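Local coordinates for protein phosphoribosylaminoimidazole carboxylase, ATPase subunit (Thermotoga maritima, PDB 3AX6) that probably catalyses the ATP-dependent conversion of 5-aminoimidazole ribonucleotide and bicarbonate to N5-carboxyaminoimidazole ribonucleotide in purine biosynthesis, at residues 114-119 with 167-172; 239-244 with 256-261; 5-10 with 68-73; 187-192 with 288-293. All blocks are in the same frame, centred on the assembly; numbering follows the deposited sequence.

Contact 1: 114-119 with 167-172; sequences PVPEYK and YLEEFV. With ADP (adenosine-5'-diphosphate), chain E.
The ring of Y167 meets Y118 with its edge: CB of Y118 lies near the ring plane, 4.1 Å from CD2. The Y118 ring has the carbonyl oxygen of P116 in its plane at one edge, while one face of F171 looks onto C2 of the ADP adenine. These residues belong to the ATP-grasp domain, where edge strand 118-120 pairs antiparallel with strand 166-170 and the chain beyond it lines the adenine pocket. K119 and L168 form a hydrogen-bonded pair, the bond from L168 N to K119 O being 2.7 Å long. Y118 and E169 form the adjoining non-hydrogen-bonded pair, their CA atoms only 3.9 Å apart.

Next to this pair the E170 side chain adds a bond to the backbone ones. E170 places CG between its backbone N and carbonyl carbon (chi1 67°) and then runs extended, which carries OE2 to within 2.9 Å of E117 N. The bond is almost straight (169°) and uses the anti lone pair of OE2. E170 N in turn donates to E117 O, so E117 is gripped at both backbone polar atoms. The planes of the two carboxylates are tilted only 22° from each other, and their like charges, with E117 OE1 3.7 Å from E170 OE2, probably cost some energy. Substituting alanine for E170 would probably leave E117 N without this acceptor and open a gap beside P116 CB, which now touches E170 CG.

P116 CG also packs on V172 CG2. E169 OE2 accepts from adenine N6 and salt-bridges K138. E170 O takes N6 as well, and V172 N donates to adenine N1 over 2.8 Å.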
# COMPACT_ATOMS: atom_id res chain seq x y z
N PRO A 114 -17.63 30.18 4.10
CA PRO A 114 -19.00 30.06 3.56
C PRO A 114 -19.79 28.90 4.16
O PRO A 114 -19.36 27.75 4.10
CB PRO A 114 -18.76 29.87 2.06
CG PRO A 114 -17.47 30.61 1.83
CD PRO A 114 -16.64 30.16 3.02
N VAL A 115 -20.96 29.21 4.70
CA VAL A 115 -21.81 28.21 5.34
C VAL A 115 -23.28 28.63 5.28
O VAL A 115 -23.59 29.81 5.22
CB VAL A 115 -21.39 28.05 6.82
CG1 VAL A 115 -21.53 29.38 7.55
CG2 VAL A 115 -22.22 27.00 7.51
N PRO A 116 -24.21 27.65 5.30
CA PRO A 116 -25.64 27.97 5.25
C PRO A 116 -26.07 28.79 6.47
O PRO A 116 -25.49 28.65 7.55
CB PRO A 116 -26.30 26.59 5.25
CG PRO A 116 -25.29 25.73 4.55
CD PRO A 116 -23.99 26.20 5.15
N GLU A 117 -27.08 29.65 6.31
CA GLU A 117 -27.58 30.45 7.42
C GLU A 117 -28.11 29.49 8.47
O GLU A 117 -28.84 28.56 8.14
CB GLU A 117 -28.72 31.35 6.96
CG GLU A 117 -28.55 32.81 7.31
CD GLU A 117 -28.02 33.62 6.14
OE1 GLU A 117 -28.72 33.68 5.10
OE2 GLU A 117 -26.91 34.18 6.25
N TYR A 118 -27.77 29.71 9.73
CA TYR A 118 -28.23 28.81 10.79
C TYR A 118 -28.70 29.59 12.02
O TYR A 118 -28.57 30.81 12.09
CB TYR A 118 -27.10 27.85 11.17
CG TYR A 118 -25.94 28.56 11.80
CD1 TYR A 118 -25.73 28.52 13.17
CD2 TYR A 118 -25.06 29.32 11.02
CE1 TYR A 118 -24.69 29.22 13.76
CE2 TYR A 118 -24.02 30.02 11.60
CZ TYR A 118 -23.84 29.97 12.97
OH TYR A 118 -22.81 30.66 13.56
N LYS A 119 -29.23 28.86 12.99
CA LYS A 119 -29.76 29.46 14.21
C LYS A 119 -29.97 28.38 15.27
O LYS A 119 -30.47 27.30 14.98
CB LYS A 119 -31.09 30.14 13.87
CG LYS A 119 -31.87 30.72 15.04
CD LYS A 119 -31.33 32.06 15.50
CE LYS A 119 -32.47 33.02 15.80
NZ LYS A 119 -33.53 32.40 16.65
N TYR A 167 -30.07 22.60 16.24
CA TYR A 167 -29.98 23.94 15.69
C TYR A 167 -30.67 23.85 14.34
O TYR A 167 -30.95 22.76 13.85
CB TYR A 167 -28.53 24.41 15.55
CG TYR A 167 -27.70 23.69 14.51
CD1 TYR A 167 -27.22 22.39 14.74
CD2 TYR A 167 -27.37 24.30 13.30
CE1 TYR A 167 -26.44 21.73 13.79
CE2 TYR A 167 -26.60 23.64 12.34
CZ TYR A 167 -26.13 22.36 12.59
OH TYR A 167 -25.37 21.72 11.64
N LEU A 168 -30.97 25.00 13.76
CA LEU A 168 -31.64 25.04 12.47
C LEU A 168 -30.75 25.67 11.42
O LEU A 168 -29.85 26.46 11.74
CB LEU A 168 -32.93 25.87 12.59
CG LEU A 168 -34.29 25.22 12.82
CD1 LEU A 168 -34.25 24.22 13.95
CD2 LEU A 168 -35.28 26.33 13.13
N GLU A 169 -30.98 25.32 10.17
CA GLU A 169 -30.25 25.93 9.07
C GLU A 169 -31.13 25.93 7.83
O GLU A 169 -32.02 25.09 7.67
CB GLU A 169 -28.90 25.23 8.82
CG GLU A 169 -28.90 23.82 8.29
CD GLU A 169 -27.48 23.30 8.07
OE1 GLU A 169 -26.68 23.34 9.02
OE2 GLU A 169 -27.16 22.85 6.95
N GLU A 170 -30.90 26.92 6.97
CA GLU A 170 -31.69 27.07 5.76
C GLU A 170 -31.55 25.87 4.84
O GLU A 170 -30.50 25.22 4.80
CB GLU A 170 -31.28 28.34 5.02
CG GLU A 170 -29.87 28.29 4.45
CD GLU A 170 -29.55 29.52 3.63
OE1 GLU A 170 -30.35 29.84 2.72
OE2 GLU A 170 -28.50 30.15 3.89
N PHE A 171 -32.62 25.58 4.09
CA PHE A 171 -32.61 24.47 3.16
C PHE A 171 -31.79 24.86 1.94
O PHE A 171 -32.05 25.89 1.31
CB PHE A 171 -34.02 24.11 2.71
CG PHE A 171 -34.07 22.90 1.83
CD1 PHE A 171 -34.00 21.63 2.38
CD2 PHE A 171 -34.14 23.04 0.45
CE1 PHE A 171 -33.99 20.50 1.56
CE2 PHE A 171 -34.13 21.91 -0.38
CZ PHE A 171 -34.05 20.64 0.18
N VAL A 172 -30.80 24.04 1.61
CA VAL A 172 -29.92 24.29 0.47
C VAL A 172 -30.26 23.39 -0.72
O VAL A 172 -30.44 22.18 -0.57
CB VAL A 172 -28.43 24.03 0.88
CG1 VAL A 172 -27.54 23.99 -0.35
CG2 VAL A 172 -27.96 25.11 1.86
PB ADP E . -24.79 13.40 8.65
O1B ADP E . -23.58 13.44 7.77
O2B ADP E . -25.73 12.17 8.20
O3B ADP E . -24.29 13.21 10.24
PA ADP E . -25.49 15.67 7.19
O1A ADP E . -25.19 17.08 7.57
O2A ADP E . -24.29 15.13 6.24
O3A ADP E . -25.66 14.80 8.58
O5' ADP E . -26.92 15.64 6.42
C5' ADP E . -26.95 14.49 5.55
C4' ADP E . -27.59 14.86 4.20
O4' ADP E . -28.72 15.77 4.39
C3' ADP E . -26.59 15.58 3.28
O3' ADP E . -25.78 14.66 2.53
C2' ADP E . -27.50 16.45 2.42
O2' ADP E . -27.93 15.75 1.25
C1' ADP E . -28.66 16.81 3.36
N9 ADP E . -28.49 18.15 3.95
C8 ADP E . -27.68 18.51 5.01
N7 ADP E . -27.78 19.78 5.25
C5 ADP E . -28.65 20.33 4.39
C6 ADP E . -29.15 21.65 4.16
N6 ADP E . -28.73 22.70 4.95
N1 ADP E . -30.05 21.84 3.17
C2 ADP E . -30.47 20.84 2.40
N3 ADP E . -30.02 19.59 2.57
C4 ADP E . -29.12 19.30 3.54

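Contact 2: 239-244 with 256-261; sequences GIFGIE and NEIAPR. With ADP (adenosine-5'-diphosphate), chain E.
G242 pairs with A259, I243 with I258 and E244 with E257 in an antiparallel ladder whose strands run 166° apart, ending in a classic beta bulge where N256 and E257 both face E244. The bulge shows in the bonding: E244 O accepts from N256 N at 2.8 Å and from E257 N at a longer 3.3 Å. At the other end the G242-A259 pair is tight and regular, both bonds lying in the carbonyl planes. A CB on G242 would press against that of A259.

On the face shared by I243 and I258 the two side chains run side by side, CD1 of I243 touching CG2 of I258 at 4.0 Å. The F241 ring presents its edge to the same CG2, and P260, at the centre of an inverse gamma turn, crosses it at about a right angle with CB 4.2 Å from CE2. On the opposite face E244 and E257 also point the same way, but their carboxylate planes are turned 58° apart. E257 OE2 is bonded to Q104.

N256 swings its CG anti to the backbone N (chi1 168°), which directs the amide at the ADP alpha phosphate. ND2 makes weak bonds to O1A and O2A, each 3.4 Å long. A water donates to E244 OE1 at 2.7 Å and receives a weak bond from N256 ND2, linking E244 and N256 beside the nucleotide. E257 is predicted to bind ATP too.

Strand 174-184 continues the sheet beyond 239-248, while helices 218-235 and 92-99 cover the face carrying F241, I243 and I258.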
# COMPACT_ATOMS: atom_id res chain seq x y z
N GLY A 239 -2.68 17.55 10.94
CA GLY A 239 -3.13 16.23 10.53
C GLY A 239 -3.87 16.40 9.21
O GLY A 239 -3.79 17.48 8.60
N ILE A 240 -4.56 15.37 8.75
CA ILE A 240 -5.31 15.50 7.50
C ILE A 240 -6.79 15.59 7.84
O ILE A 240 -7.27 14.92 8.75
CB ILE A 240 -5.01 14.32 6.54
CG1 ILE A 240 -5.49 14.68 5.13
CG2 ILE A 240 -5.69 13.05 7.02
CD1 ILE A 240 -5.10 13.65 4.08
N PHE A 241 -7.51 16.44 7.10
CA PHE A 241 -8.93 16.65 7.36
C PHE A 241 -9.82 16.40 6.15
O PHE A 241 -9.43 16.65 5.01
CB PHE A 241 -9.17 18.08 7.86
CG PHE A 241 -8.43 18.42 9.11
CD1 PHE A 241 -7.04 18.51 9.11
CD2 PHE A 241 -9.11 18.60 10.31
CE1 PHE A 241 -6.34 18.78 10.28
CE2 PHE A 241 -8.41 18.86 11.49
CZ PHE A 241 -7.03 18.95 11.47
N GLY A 242 -11.03 15.90 6.44
CA GLY A 242 -12.01 15.65 5.40
C GLY A 242 -13.00 16.81 5.45
O GLY A 242 -13.71 16.98 6.44
N ILE A 243 -13.02 17.62 4.39
CA ILE A 243 -13.91 18.77 4.33
C ILE A 243 -15.04 18.50 3.33
O ILE A 243 -14.82 18.41 2.13
CB ILE A 243 -13.16 20.05 3.87
CG1 ILE A 243 -11.88 20.25 4.69
CG2 ILE A 243 -14.08 21.26 4.00
CD1 ILE A 243 -12.09 20.36 6.18
N GLU A 244 -16.26 18.35 3.85
CA GLU A 244 -17.42 18.07 3.01
C GLU A 244 -18.14 19.37 2.67
O GLU A 244 -18.44 20.17 3.54
CB GLU A 244 -18.35 17.11 3.73
CG GLU A 244 -17.69 15.78 4.02
CD GLU A 244 -18.49 14.93 4.98
OE1 GLU A 244 -19.71 14.79 4.77
OE2 GLU A 244 -17.89 14.41 5.95
N ASN A 256 -20.31 21.93 4.77
CA ASN A 256 -21.29 21.27 5.61
C ASN A 256 -20.72 20.51 6.79
O ASN A 256 -21.28 20.55 7.89
CB ASN A 256 -22.12 20.31 4.74
CG ASN A 256 -22.97 19.36 5.55
OD1 ASN A 256 -23.79 19.79 6.35
ND2 ASN A 256 -22.79 18.07 5.34
N GLU A 257 -19.60 19.83 6.59
CA GLU A 257 -19.01 19.03 7.66
C GLU A 257 -17.49 18.96 7.62
O GLU A 257 -16.88 19.11 6.56
CB GLU A 257 -19.60 17.61 7.59
CG GLU A 257 -19.27 16.72 8.77
CD GLU A 257 -19.90 17.22 10.05
OE1 GLU A 257 -21.13 17.12 10.19
OE2 GLU A 257 -19.16 17.72 10.92
N ILE A 258 -16.90 18.72 8.78
CA ILE A 258 -15.46 18.60 8.92
C ILE A 258 -15.12 17.30 9.65
O ILE A 258 -15.65 17.05 10.73
CB ILE A 258 -14.86 19.74 9.76
CG1 ILE A 258 -15.20 21.10 9.15
CG2 ILE A 258 -13.35 19.55 9.86
CD1 ILE A 258 -14.67 22.28 9.95
N ALA A 259 -14.25 16.49 9.07
CA ALA A 259 -13.84 15.24 9.70
C ALA A 259 -12.35 15.39 10.04
O ALA A 259 -11.51 15.50 9.14
CB ALA A 259 -14.05 14.08 8.75
N PRO A 260 -12.00 15.38 11.34
CA PRO A 260 -10.62 15.52 11.83
C PRO A 260 -9.83 14.22 11.77
O PRO A 260 -9.27 13.77 12.77
CB PRO A 260 -10.82 15.98 13.26
CG PRO A 260 -11.97 15.11 13.67
CD PRO A 260 -12.92 15.23 12.48
N ARG A 261 -9.78 13.61 10.58
CA ARG A 261 -9.08 12.35 10.44
C ARG A 261 -9.18 11.88 9.01
O ARG A 261 -9.88 12.49 8.20
CB ARG A 261 -9.76 11.31 11.33
CG ARG A 261 -11.25 11.17 11.03
CD ARG A 261 -11.88 9.98 11.75
NE ARG A 261 -13.33 9.90 11.55
CZ ARG A 261 -13.92 9.65 10.39
NH1 ARG A 261 -13.20 9.44 9.30
NH2 ARG A 261 -15.24 9.60 10.32
PB ADP E . -24.79 13.40 8.65
O1B ADP E . -23.58 13.44 7.77
O2B ADP E . -25.73 12.17 8.20
O3B ADP E . -24.29 13.21 10.24
PA ADP E . -25.49 15.67 7.19
O1A ADP E . -25.19 17.08 7.57
O2A ADP E . -24.29 15.13 6.24
O3A ADP E . -25.66 14.80 8.58
O5' ADP E . -26.92 15.64 6.42
C5' ADP E . -26.95 14.49 5.55
C4' ADP E . -27.59 14.86 4.20
O4' ADP E . -28.72 15.77 4.39
C3' ADP E . -26.59 15.58 3.28
O3' ADP E . -25.78 14.66 2.53
C2' ADP E . -27.50 16.45 2.42
O2' ADP E . -27.93 15.75 1.25
C1' ADP E . -28.66 16.81 3.36
N9 ADP E . -28.49 18.15 3.95
C8 ADP E . -27.68 18.51 5.01
N7 ADP E . -27.78 19.78 5.25
C5 ADP E . -28.65 20.33 4.39
C6 ADP E . -29.15 21.65 4.16
N6 ADP E . -28.73 22.70 4.95
N1 ADP E . -30.05 21.84 3.17
C2 ADP E . -30.47 20.84 2.40
N3 ADP E . -30.02 19.59 2.57
C4 ADP E . -29.12 19.30 3.54
O HOH W 1 -21.93 15.93 3.78

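Contact 3: 5-10 with 68-73; sequences GIIGGG and YDLEHI
I7 and Y68, parallel neighbours in the sheet, set their side chains on one face with CB atoms 4.0 Å apart. I73 folds back over both: its CG2 meets I7 CG2 at 3.9 Å, the two isoleucines crossing obliquely, and its CD1 sits 3.6 Å above one face of the Y68 ring, toward the rim. L70 CD2 lies 3.5 Å from I7 O. D69 N donates to I7 O at 2.9 Å.

D69 places CG between its backbone N and carbonyl carbon (chi1 85°), which brings the carboxylate against the glycine loop. OD2 comes within 2.9 Å of G8 CA, where any CB would clash. OD1 accepts a hydrogen bond from G13 N and a weak one from the N of G10, the N-cap residue of helix 11-22; the helix start would probably favour the charged form. Removing this carboxylate with an alanine is likely to leave G13 N, and the weak donor G10 N, without their acceptor.

The glycine-rich turn resembles a Rossmann-type GxGxxG loop in this preATP-grasp domain. Strand 3-7 lies between 26-31 and 65-68 in the parallel sheet, with helix 11-22 packing on I6 and helix 92-99 on Y68 and I73.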
# COMPACT_ATOMS: atom_id res chain seq x y z
N GLY A 5 0.93 6.84 19.21
CA GLY A 5 -0.19 6.18 19.85
C GLY A 5 -1.44 6.45 19.04
O GLY A 5 -1.67 7.59 18.60
N ILE A 6 -2.25 5.42 18.82
CA ILE A 6 -3.47 5.57 18.04
C ILE A 6 -4.69 5.06 18.80
O ILE A 6 -4.77 3.89 19.17
CB ILE A 6 -3.39 4.80 16.70
CG1 ILE A 6 -2.16 5.24 15.91
CG2 ILE A 6 -4.65 5.05 15.88
CD1 ILE A 6 -2.00 4.52 14.59
N ILE A 7 -5.65 5.96 19.04
CA ILE A 7 -6.88 5.60 19.73
C ILE A 7 -7.90 5.20 18.66
O ILE A 7 -8.34 6.04 17.87
CB ILE A 7 -7.44 6.80 20.54
CG1 ILE A 7 -6.41 7.23 21.59
CG2 ILE A 7 -8.77 6.41 21.21
CD1 ILE A 7 -6.72 8.55 22.28
N GLY A 8 -8.25 3.92 18.63
CA GLY A 8 -9.19 3.43 17.64
C GLY A 8 -8.52 2.34 16.82
O GLY A 8 -7.61 2.62 16.05
N GLY A 9 -8.98 1.10 17.00
CA GLY A 9 -8.38 -0.02 16.28
C GLY A 9 -9.12 -0.49 15.04
O GLY A 9 -8.85 -1.57 14.53
N GLY A 10 -10.05 0.33 14.55
CA GLY A 10 -10.81 -0.04 13.37
C GLY A 10 -10.00 0.00 12.10
O GLY A 10 -8.77 0.17 12.12
N TYR A 68 -5.94 9.76 16.61
CA TYR A 68 -7.11 8.90 16.74
C TYR A 68 -7.82 8.62 15.42
O TYR A 68 -7.65 9.35 14.45
CB TYR A 68 -8.07 9.53 17.75
CG TYR A 68 -8.16 11.04 17.63
CD1 TYR A 68 -9.04 11.64 16.73
CD2 TYR A 68 -7.36 11.87 18.41
CE1 TYR A 68 -9.11 13.04 16.60
CE2 TYR A 68 -7.41 13.26 18.30
CZ TYR A 68 -8.29 13.84 17.39
OH TYR A 68 -8.33 15.21 17.25
N ASP A 69 -8.61 7.54 15.38
CA ASP A 69 -9.33 7.18 14.16
C ASP A 69 -10.84 7.35 14.28
O ASP A 69 -11.58 6.93 13.39
CB ASP A 69 -8.98 5.74 13.72
CG ASP A 69 -9.83 4.69 14.42
OD1 ASP A 69 -9.91 3.56 13.89
OD2 ASP A 69 -10.40 4.96 15.48
N LEU A 70 -11.29 7.94 15.38
CA LEU A 70 -12.72 8.18 15.60
C LEU A 70 -12.89 9.40 16.51
O LEU A 70 -11.95 9.82 17.18
CB LEU A 70 -13.39 6.96 16.24
CG LEU A 70 -13.26 6.73 17.75
CD1 LEU A 70 -14.24 5.65 18.18
CD2 LEU A 70 -11.84 6.35 18.10
N GLU A 71 -14.09 9.96 16.54
CA GLU A 71 -14.35 11.14 17.35
C GLU A 71 -14.90 10.86 18.73
O GLU A 71 -14.63 11.59 19.68
CB GLU A 71 -15.29 12.10 16.61
CG GLU A 71 -14.69 12.71 15.35
CD GLU A 71 -15.00 11.91 14.09
OE1 GLU A 71 -14.80 10.68 14.10
OE2 GLU A 71 -15.44 12.53 13.10
N HIS A 72 -15.69 9.80 18.86
CA HIS A 72 -16.28 9.44 20.14
C HIS A 72 -15.21 8.95 21.09
O HIS A 72 -15.09 7.74 21.33
CB HIS A 72 -17.33 8.34 19.95
CG HIS A 72 -18.38 8.68 18.94
ND1 HIS A 72 -18.09 8.91 17.61
CD2 HIS A 72 -19.72 8.83 19.06
CE1 HIS A 72 -19.20 9.19 16.96
NE2 HIS A 72 -20.21 9.15 17.81
N ILE A 73 -14.44 9.88 21.64
CA ILE A 73 -13.38 9.52 22.57
C ILE A 73 -13.37 10.52 23.72
O ILE A 73 -13.97 11.59 23.63
CB ILE A 73 -12.00 9.53 21.89
CG1 ILE A 73 -11.67 10.93 21.38
CG2 ILE A 73 -11.99 8.55 20.75
CD1 ILE A 73 -10.36 11.00 20.60

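Contact 4: 187-192 with 288-293; sequences KGEIAC and LPLGST
E189 has CG anti to its backbone nitrogen (chi1 164°) and stays extended beyond it, a reach that brings OE1 to the backbone of L290; T293, with OG1 between N and the carbonyl carbon (chi1 64°), turns its hydroxyl to C192. These two grips fasten a loop, between helix 277-285 and strand 299-305, alongside the start of strand 190-198 in the large antiparallel sheet that the ATP-grasp domain contributes to. The segments run in nearly the same direction, yet they form no beta ladder: the nearest CA atoms, as in A191 and L290, are 6.6 Å apart, and side chains bridge the difference.

L290 N donates to E189 OE1 at 3.0 Å. The bond is almost straight (170°), although the nitrogen lies well above the carboxylate plane. The other oxygen reaches the same residue through water, which donates to E189 OE2 at 2.6 Å and to L290 O at 3.1 Å. One carboxylate therefore serves both backbone polar groups of L290.

The E189 and L290 side chains pass alongside one another in opposite directions, CD2 of L290 packing 3.6 Å from E189 CG. The same methyl touches A191 CB at 3.7 Å, so the short alanine gives the leucine a seat on the strand. Q280 of helix 277-285 packs on A191, L290 and T293, and E320 of the second subunit lies against K187 and P289.

At the far end T293 OG1 donates to C192 O over 2.7 Å, from above the carbonyl plane, while CG2 of T293 lies 3.6 Å from that oxygen.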
# COMPACT_ATOMS: atom_id res chain seq x y z
N LYS A 187 4.13 23.24 11.44
CA LYS A 187 4.98 24.27 10.83
C LYS A 187 4.13 25.18 9.94
O LYS A 187 4.55 26.28 9.58
CB LYS A 187 6.08 23.63 9.97
CG LYS A 187 7.32 23.16 10.72
CD LYS A 187 8.28 22.44 9.77
CE LYS A 187 9.68 22.34 10.36
NZ LYS A 187 9.69 21.71 11.70
N GLY A 188 2.95 24.70 9.57
CA GLY A 188 2.07 25.49 8.73
C GLY A 188 2.01 25.06 7.28
O GLY A 188 1.24 25.63 6.50
N GLU A 189 2.80 24.07 6.89
CA GLU A 189 2.76 23.61 5.51
C GLU A 189 1.40 22.95 5.24
O GLU A 189 0.92 22.18 6.07
CB GLU A 189 3.89 22.61 5.23
CG GLU A 189 3.67 21.82 3.95
CD GLU A 189 4.90 21.06 3.47
OE1 GLU A 189 5.60 20.46 4.30
OE2 GLU A 189 5.13 21.05 2.24
N ILE A 190 0.79 23.27 4.10
CA ILE A 190 -0.51 22.68 3.73
C ILE A 190 -0.38 21.84 2.47
O ILE A 190 0.45 22.11 1.61
CB ILE A 190 -1.62 23.76 3.47
CG1 ILE A 190 -1.16 24.71 2.37
CG2 ILE A 190 -1.94 24.52 4.75
CD1 ILE A 190 -2.17 25.81 2.02
N ALA A 191 -1.20 20.80 2.38
CA ALA A 191 -1.21 19.90 1.23
C ALA A 191 -2.67 19.65 0.89
O ALA A 191 -3.41 19.07 1.68
CB ALA A 191 -0.52 18.58 1.59
N CYS A 192 -3.10 20.09 -0.29
CA CYS A 192 -4.49 19.91 -0.66
C CYS A 192 -4.67 18.88 -1.76
O CYS A 192 -3.94 18.87 -2.75
CB CYS A 192 -5.09 21.26 -1.09
SG CYS A 192 -6.90 21.24 -1.24
N LEU A 288 6.50 16.54 9.68
CA LEU A 288 7.48 16.23 8.65
C LEU A 288 6.98 16.85 7.35
O LEU A 288 5.80 17.21 7.24
CB LEU A 288 7.58 14.71 8.46
CG LEU A 288 8.11 13.89 9.63
CD1 LEU A 288 7.79 12.42 9.42
CD2 LEU A 288 9.61 14.10 9.73
N PRO A 289 7.87 17.02 6.35
CA PRO A 289 7.44 17.61 5.08
C PRO A 289 6.32 16.77 4.47
O PRO A 289 6.38 15.54 4.44
CB PRO A 289 8.72 17.57 4.24
CG PRO A 289 9.78 17.81 5.27
CD PRO A 289 9.34 16.93 6.42
N LEU A 290 5.27 17.45 4.02
CA LEU A 290 4.11 16.76 3.44
C LEU A 290 4.40 16.22 2.04
O LEU A 290 5.23 16.76 1.31
CB LEU A 290 2.92 17.72 3.40
CG LEU A 290 2.01 17.78 4.64
CD1 LEU A 290 2.80 17.51 5.89
CD2 LEU A 290 1.31 19.14 4.70
N GLY A 291 3.72 15.13 1.68
CA GLY A 291 3.92 14.53 0.37
C GLY A 291 3.01 15.05 -0.72
O GLY A 291 1.91 15.55 -0.47
N SER A 292 3.47 14.92 -1.96
CA SER A 292 2.71 15.36 -3.13
C SER A 292 1.30 14.78 -3.21
O SER A 292 1.10 13.60 -2.95
CB SER A 292 3.46 14.98 -4.40
OG SER A 292 2.57 14.98 -5.49
N THR A 293 0.33 15.61 -3.58
CA THR A 293 -1.04 15.14 -3.70
C THR A 293 -1.45 14.98 -5.16
O THR A 293 -2.65 14.94 -5.46
CB THR A 293 -2.05 16.11 -3.07
OG1 THR A 293 -2.01 17.35 -3.79
CG2 THR A 293 -1.73 16.34 -1.58
O HOH W 2 6.90 19.39 1.45

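In the fold
Contacts 1 and 2 meet one ADP at different points: contact 1 borders the adenine and contact 2 the alpha phosphate, with centres 19 Å apart and nearest atoms about 5 Å apart. K138, which is hydrogen-bonded to ADP, also reaches E169 of contact 1. Contact 3, in the preATP-grasp domain, stands back from the nucleotide, the L70 side chain being about 14 Å from ADP. It nevertheless touches contact 2 directly, through a salt bridge of 3.0 Å between R261 NE and E71 OE1, which joins the two domains. Contact 4 reaches the same antiparallel sheet as contact 2, their centres 16 Å apart, but lies away from the ADP pocket and close to the second subunit.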